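PDB 5ZUG: succinate-acetate/proton symporter SatP, which probably carries acetate and succinate across the bacterial inner membrane, assembling as a hexameric channel of the GPR1/FUN34/yaaH family. Local coordinates for residues Gln99-Leu113 / Leu133-Ile145. Residues are numbered along the deposited sequence; the frame is centred on the assembly and turned at random.
Sequences QFLGVYLGLWGVFTL and LTVLFALLAIGNI
Phe-137 fits as a knob into a hole formed by Leu-105, Trp-108, Gly-109 and Thr-112. CB of Trp-108 lies over one face of the Phe-137 ring in a CH-pi contact, 3.6 Å from its centroid. At the ring edge, in plane, Leu-105 brings CD2 to 3.5 Å from Phe-137 CE1. The CB bond of Phe-137 points toward 99-113, and with CG beside the backbone N (chi1 -84°) the ring lies against Leu-105 and Trp-108. Phe-77 of helix 65-86 meets this ring edge-to-face. An alanine in place of Phe-137 would probably open a gap between Leu-105 and Trp-108.

Thr-112 OG1 bonds back to Trp-108 O at 2.7 Å and also to Tyr-74 OH. With OG1 beside the backbone N, CG2 faces Leu-133 and Thr-134.

The segments 99-113 and 133-145 run antiparallel (166°), their axes approaching to 7.6 Å. Gly-102 and Gly-109 lack side chains, consistent with this closeness.

At the far end Gln-99, extended beyond CG, sends NE2 to Ile-145 O at 3.3 Å, nearly straight at 167°. Asn-144 ND2 bonds to Leu-140 O of its own helix. The transmembrane helices are thus joined mainly by apolar packing, with one hydrogen bond between these segments, at the Gln-99 end.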
loop_
_atom_site.group_PDB
_atom_site.type_symbol
_atom_site.label_atom_id
_atom_site.label_comp_id
_atom_site.label_asym_id
_atom_site.label_seq_id
_atom_site.Cartn_x
_atom_site.Cartn_y
_atom_site.Cartn_z
ATOM N N GLN A 99 4.381 -33.156 7.626
ATOM C CA GLN A 99 3.140 -33.399 8.357
ATOM C C GLN A 99 2.497 -32.098 8.810
ATOM O O GLN A 99 1.269 -31.953 8.724
ATOM C CB GLN A 99 3.363 -34.355 9.529
ATOM C CG GLN A 99 3.637 -35.781 9.063
ATOM C CD GLN A 99 4.086 -36.700 10.168
ATOM O OE1 GLN A 99 4.596 -36.255 11.195
ATOM N NE2 GLN A 99 3.835 -37.998 9.993
ATOM N N PHE A 100 3.301 -31.126 9.252
ATOM C CA PHE A 100 2.714 -29.836 9.589
ATOM C C PHE A 100 2.128 -29.242 8.311
ATOM O O PHE A 100 1.004 -28.731 8.317
ATOM C CB PHE A 100 3.735 -28.939 10.288
ATOM C CG PHE A 100 3.117 -27.954 11.255
ATOM C CD1 PHE A 100 1.755 -28.003 11.539
ATOM C CD2 PHE A 100 3.902 -27.014 11.912
ATOM C CE1 PHE A 100 1.177 -27.117 12.443
ATOM C CE2 PHE A 100 3.340 -26.124 12.814
ATOM C CZ PHE A 100 1.974 -26.177 13.086
ATOM N N LEU A 101 2.875 -29.317 7.200
ATOM C CA LEU A 101 2.308 -28.917 5.912
ATOM C C LEU A 101 1.011 -29.671 5.619
ATOM O O LEU A 101 0.036 -29.081 5.132
ATOM C CB LEU A 101 3.306 -29.146 4.778
ATOM C CG LEU A 101 2.922 -28.417 3.487
ATOM C CD1 LEU A 101 3.313 -26.958 3.637
ATOM C CD2 LEU A 101 3.543 -29.010 2.243
ATOM N N GLY A 102 0.979 -30.974 5.903
ATOM C CA GLY A 102 -0.250 -31.727 5.717
ATOM C C GLY A 102 -1.376 -31.256 6.619
ATOM O O GLY A 102 -2.549 -31.276 6.230
ATOM N N VAL A 103 -1.051 -30.912 7.864
ATOM C CA VAL A 103 -2.083 -30.427 8.776
ATOM C C VAL A 103 -2.553 -29.042 8.339
ATOM O O VAL A 103 -3.740 -28.698 8.433
ATOM C CB VAL A 103 -1.548 -30.439 10.222
ATOM C CG1 VAL A 103 -2.586 -29.886 11.174
ATOM C CG2 VAL A 103 -1.116 -31.849 10.621
ATOM N N TYR A 104 -1.614 -28.226 7.864
ATOM C CA TYR A 104 -1.918 -26.916 7.305
ATOM C C TYR A 104 -2.841 -27.036 6.096
ATOM O O TYR A 104 -3.905 -26.401 6.056
ATOM C CB TYR A 104 -0.591 -26.234 6.978
ATOM C CG TYR A 104 -0.548 -25.198 5.889
ATOM C CD1 TYR A 104 -0.253 -25.563 4.583
ATOM C CD2 TYR A 104 -0.732 -23.852 6.163
ATOM C CE1 TYR A 104 -0.162 -24.623 3.578
ATOM C CE2 TYR A 104 -0.642 -22.910 5.160
ATOM C CZ TYR A 104 -0.351 -23.299 3.872
ATOM O OH TYR A 104 -0.244 -22.363 2.869
ATOM N N LEU A 105 -2.450 -27.838 5.095
ATOM C CA LEU A 105 -3.355 -28.108 3.974
ATOM C C LEU A 105 -4.630 -28.826 4.427
ATOM O O LEU A 105 -5.672 -28.723 3.765
ATOM C CB LEU A 105 -2.664 -28.923 2.880
ATOM C CG LEU A 105 -1.505 -28.250 2.159
ATOM C CD1 LEU A 105 -0.629 -29.299 1.478
ATOM C CD2 LEU A 105 -2.029 -27.231 1.184
ATOM N N GLY A 106 -4.571 -29.564 5.538
ATOM C CA GLY A 106 -5.773 -30.213 6.037
ATOM C C GLY A 106 -6.777 -29.218 6.587
ATOM O O GLY A 106 -7.977 -29.339 6.326
ATOM N N LEU A 107 -6.305 -28.214 7.340
ATOM C CA LEU A 107 -7.178 -27.119 7.769
ATOM C C LEU A 107 -7.800 -26.376 6.585
ATOM O O LEU A 107 -8.987 -26.039 6.619
ATOM C CB LEU A 107 -6.410 -26.134 8.659
ATOM C CG LEU A 107 -6.404 -26.276 10.177
ATOM C CD1 LEU A 107 -5.362 -25.396 10.799
ATOM C CD2 LEU A 107 -7.763 -25.834 10.689
ATOM N N TRP A 108 -7.013 -26.075 5.541
ATOM C CA TRP A 108 -7.606 -25.430 4.370
ATOM C C TRP A 108 -8.636 -26.353 3.721
ATOM O O TRP A 108 -9.615 -25.888 3.123
ATOM C CB TRP A 108 -6.516 -25.000 3.370
ATOM C CG TRP A 108 -5.722 -23.765 3.825
ATOM C CD1 TRP A 108 -4.473 -23.752 4.383
ATOM C CD2 TRP A 108 -6.142 -22.394 3.774
ATOM N NE1 TRP A 108 -4.090 -22.469 4.673
ATOM C CE2 TRP A 108 -5.096 -21.614 4.318
ATOM C CE3 TRP A 108 -7.299 -21.746 3.319
ATOM C CZ2 TRP A 108 -5.172 -20.213 4.418
ATOM C CZ3 TRP A 108 -7.372 -20.358 3.418
ATOM C CH2 TRP A 108 -6.317 -19.609 3.964
ATOM N N GLY A 109 -8.434 -27.668 3.847
ATOM C CA GLY A 109 -9.453 -28.621 3.429
ATOM C C GLY A 109 -10.744 -28.538 4.233
ATOM O O GLY A 109 -11.835 -28.684 3.674
ATOM N N VAL A 110 -10.646 -28.390 5.567
ATOM C CA VAL A 110 -11.882 -28.288 6.354
ATOM C C VAL A 110 -12.587 -26.960 6.075
ATOM O O VAL A 110 -13.816 -26.924 5.951
ATOM C CB VAL A 110 -11.643 -28.521 7.867
ATOM C CG1 VAL A 110 -12.918 -28.289 8.667
ATOM C CG2 VAL A 110 -11.044 -29.886 8.175
ATOM N N PHE A 111 -11.828 -25.856 5.935
ATOM C CA PHE A 111 -12.430 -24.584 5.520
ATOM C C PHE A 111 -13.174 -24.742 4.206
ATOM O O PHE A 111 -14.308 -24.280 4.068
ATOM C CB PHE A 111 -11.383 -23.478 5.380
ATOM C CG PHE A 111 -11.906 -22.245 4.660
ATOM C CD1 PHE A 111 -12.819 -21.376 5.282
ATOM C CD2 PHE A 111 -11.521 -21.978 3.347
ATOM C CE1 PHE A 111 -13.318 -20.251 4.623
ATOM C CE2 PHE A 111 -12.025 -20.863 2.671
ATOM C CZ PHE A 111 -12.930 -19.991 3.317
ATOM N N THR A 112 -12.545 -25.400 3.226
ATOM C CA THR A 112 -13.181 -25.621 1.927
ATOM C C THR A 112 -14.415 -26.511 2.041
ATOM O O THR A 112 -15.394 -26.315 1.318
ATOM C CB THR A 112 -12.173 -26.235 0.955
ATOM O OG1 THR A 112 -11.006 -25.407 0.897
ATOM C CG2 THR A 112 -12.757 -26.386 -0.433
ATOM N N LEU A 113 -14.387 -27.493 2.948
ATOM C CA LEU A 113 -15.512 -28.416 3.107
ATOM C C LEU A 113 -16.793 -27.694 3.512
ATOM O O LEU A 113 -17.853 -27.911 2.916
ATOM C CB LEU A 113 -15.156 -29.489 4.135
ATOM C CG LEU A 113 -16.267 -30.456 4.546
ATOM C CD1 LEU A 113 -16.681 -31.374 3.413
ATOM C CD2 LEU A 113 -15.789 -31.255 5.746
ATOM N N LEU A 133 -11.773 -29.145 -4.902
ATOM C CA LEU A 133 -10.782 -28.507 -4.040
ATOM C C LEU A 133 -10.749 -29.162 -2.668
ATOM O O LEU A 133 -9.677 -29.285 -2.064
ATOM C CB LEU A 133 -11.055 -27.008 -3.912
ATOM C CG LEU A 133 -10.035 -26.155 -3.141
ATOM C CD1 LEU A 133 -8.643 -26.253 -3.736
ATOM C CD2 LEU A 133 -10.489 -24.693 -3.043
ATOM N N THR A 134 -11.912 -29.576 -2.150
ATOM C CA THR A 134 -11.936 -30.327 -0.894
ATOM C C THR A 134 -11.189 -31.646 -1.032
ATOM O O THR A 134 -10.415 -32.030 -0.144
ATOM C CB THR A 134 -13.370 -30.573 -0.440
ATOM O OG1 THR A 134 -14.081 -29.332 -0.441
ATOM C CG2 THR A 134 -13.376 -31.149 0.954
ATOM N N VAL A 135 -11.393 -32.353 -2.144
ATOM C CA VAL A 135 -10.623 -33.569 -2.360
ATOM C C VAL A 135 -9.143 -33.240 -2.552
ATOM O O VAL A 135 -8.271 -33.948 -2.036
ATOM C CB VAL A 135 -11.186 -34.372 -3.542
ATOM C CG1 VAL A 135 -10.308 -35.573 -3.773
ATOM C CG2 VAL A 135 -12.576 -34.820 -3.232
ATOM N N LEU A 136 -8.833 -32.165 -3.285
ATOM C CA LEU A 136 -7.435 -31.772 -3.489
ATOM C C LEU A 136 -6.717 -31.570 -2.164
ATOM O O LEU A 136 -5.693 -32.213 -1.897
ATOM C CB LEU A 136 -7.354 -30.493 -4.333
ATOM C CG LEU A 136 -5.984 -29.874 -4.655
ATOM C CD1 LEU A 136 -5.121 -30.879 -5.353
ATOM C CD2 LEU A 136 -6.118 -28.619 -5.535
ATOM N N PHE A 137 -7.253 -30.694 -1.306
ATOM C CA PHE A 137 -6.617 -30.463 -0.015
ATOM C C PHE A 137 -6.563 -31.747 0.803
ATOM O O PHE A 137 -5.544 -32.038 1.442
ATOM C CB PHE A 137 -7.345 -29.373 0.769
ATOM C CG PHE A 137 -6.927 -27.955 0.417
ATOM C CD1 PHE A 137 -5.602 -27.548 0.550
ATOM C CD2 PHE A 137 -7.870 -27.010 0.015
ATOM C CE1 PHE A 137 -5.215 -26.226 0.252
ATOM C CE2 PHE A 137 -7.487 -25.706 -0.286
ATOM C CZ PHE A 137 -6.150 -25.309 -0.158
ATOM N N ALA A 138 -7.623 -32.558 0.754
ATOM C CA ALA A 138 -7.643 -33.789 1.546
ATOM C C ALA A 138 -6.518 -34.727 1.133
ATOM O O ALA A 138 -5.719 -35.163 1.975
ATOM C CB ALA A 138 -8.994 -34.491 1.402
ATOM N N LEU A 139 -6.417 -35.023 -0.175
ATOM C CA LEU A 139 -5.374 -35.925 -0.649
ATOM C C LEU A 139 -3.977 -35.384 -0.352
ATOM O O LEU A 139 -3.112 -36.122 0.116
ATOM C CB LEU A 139 -5.544 -36.183 -2.141
ATOM C CG LEU A 139 -6.749 -37.056 -2.511
ATOM C CD1 LEU A 139 -6.840 -37.265 -4.014
ATOM C CD2 LEU A 139 -6.728 -38.384 -1.784
ATOM N N LEU A 140 -3.745 -34.094 -0.582
ATOM C CA LEU A 140 -2.428 -33.533 -0.310
ATOM C C LEU A 140 -2.125 -33.562 1.179
ATOM O O LEU A 140 -0.963 -33.705 1.584
ATOM C CB LEU A 140 -2.335 -32.105 -0.839
ATOM C CG LEU A 140 -2.310 -31.930 -2.350
ATOM C CD1 LEU A 140 -2.474 -30.453 -2.687
ATOM C CD2 LEU A 140 -1.018 -32.494 -2.912
ATOM N N ALA A 141 -3.146 -33.369 2.012
ATOM C CA ALA A 141 -2.920 -33.500 3.446
ATOM C C ALA A 141 -2.515 -34.931 3.794
ATOM O O ALA A 141 -1.579 -35.148 4.575
ATOM C CB ALA A 141 -4.169 -33.070 4.218
ATOM N N ILE A 142 -3.188 -35.919 3.190
ATOM C CA ILE A 142 -2.854 -37.329 3.420
ATOM C C ILE A 142 -1.476 -37.676 2.848
ATOM O O ILE A 142 -0.594 -38.182 3.555
ATOM C CB ILE A 142 -3.938 -38.246 2.821
ATOM C CG1 ILE A 142 -5.275 -38.067 3.549
ATOM C CG2 ILE A 142 -3.461 -39.680 2.834
ATOM C CD1 ILE A 142 -5.195 -38.417 5.011
ATOM N N GLY A 143 -1.282 -37.430 1.548
ATOM C CA GLY A 143 -0.027 -37.721 0.878
ATOM C C GLY A 143 1.174 -37.056 1.505
ATOM O O GLY A 143 2.303 -37.509 1.293
ATOM N N ASN A 144 0.969 -35.975 2.252
ATOM C CA ASN A 144 2.069 -35.296 2.934
ATOM C C ASN A 144 2.287 -35.817 4.344
ATOM O O ASN A 144 3.436 -35.908 4.793
ATOM C CB ASN A 144 1.799 -33.791 2.977
ATOM C CG ASN A 144 2.364 -33.066 1.784
ATOM O OD1 ASN A 144 3.558 -32.758 1.742
ATOM N ND2 ASN A 144 1.532 -32.857 0.766
ATOM N N ILE A 145 1.200 -36.162 5.047
ATOM C CA ILE A 145 1.321 -36.780 6.366
ATOM C C ILE A 145 1.821 -38.221 6.243
ATOM O O ILE A 145 2.710 -38.645 6.993
ATOM C CB ILE A 145 -0.012 -36.674 7.142
ATOM C CG1 ILE A 145 -0.290 -35.216 7.550
ATOM C CG2 ILE A 145 -0.029 -37.581 8.368
ATOM C CD1 ILE A 145 -1.730 -34.940 7.970
#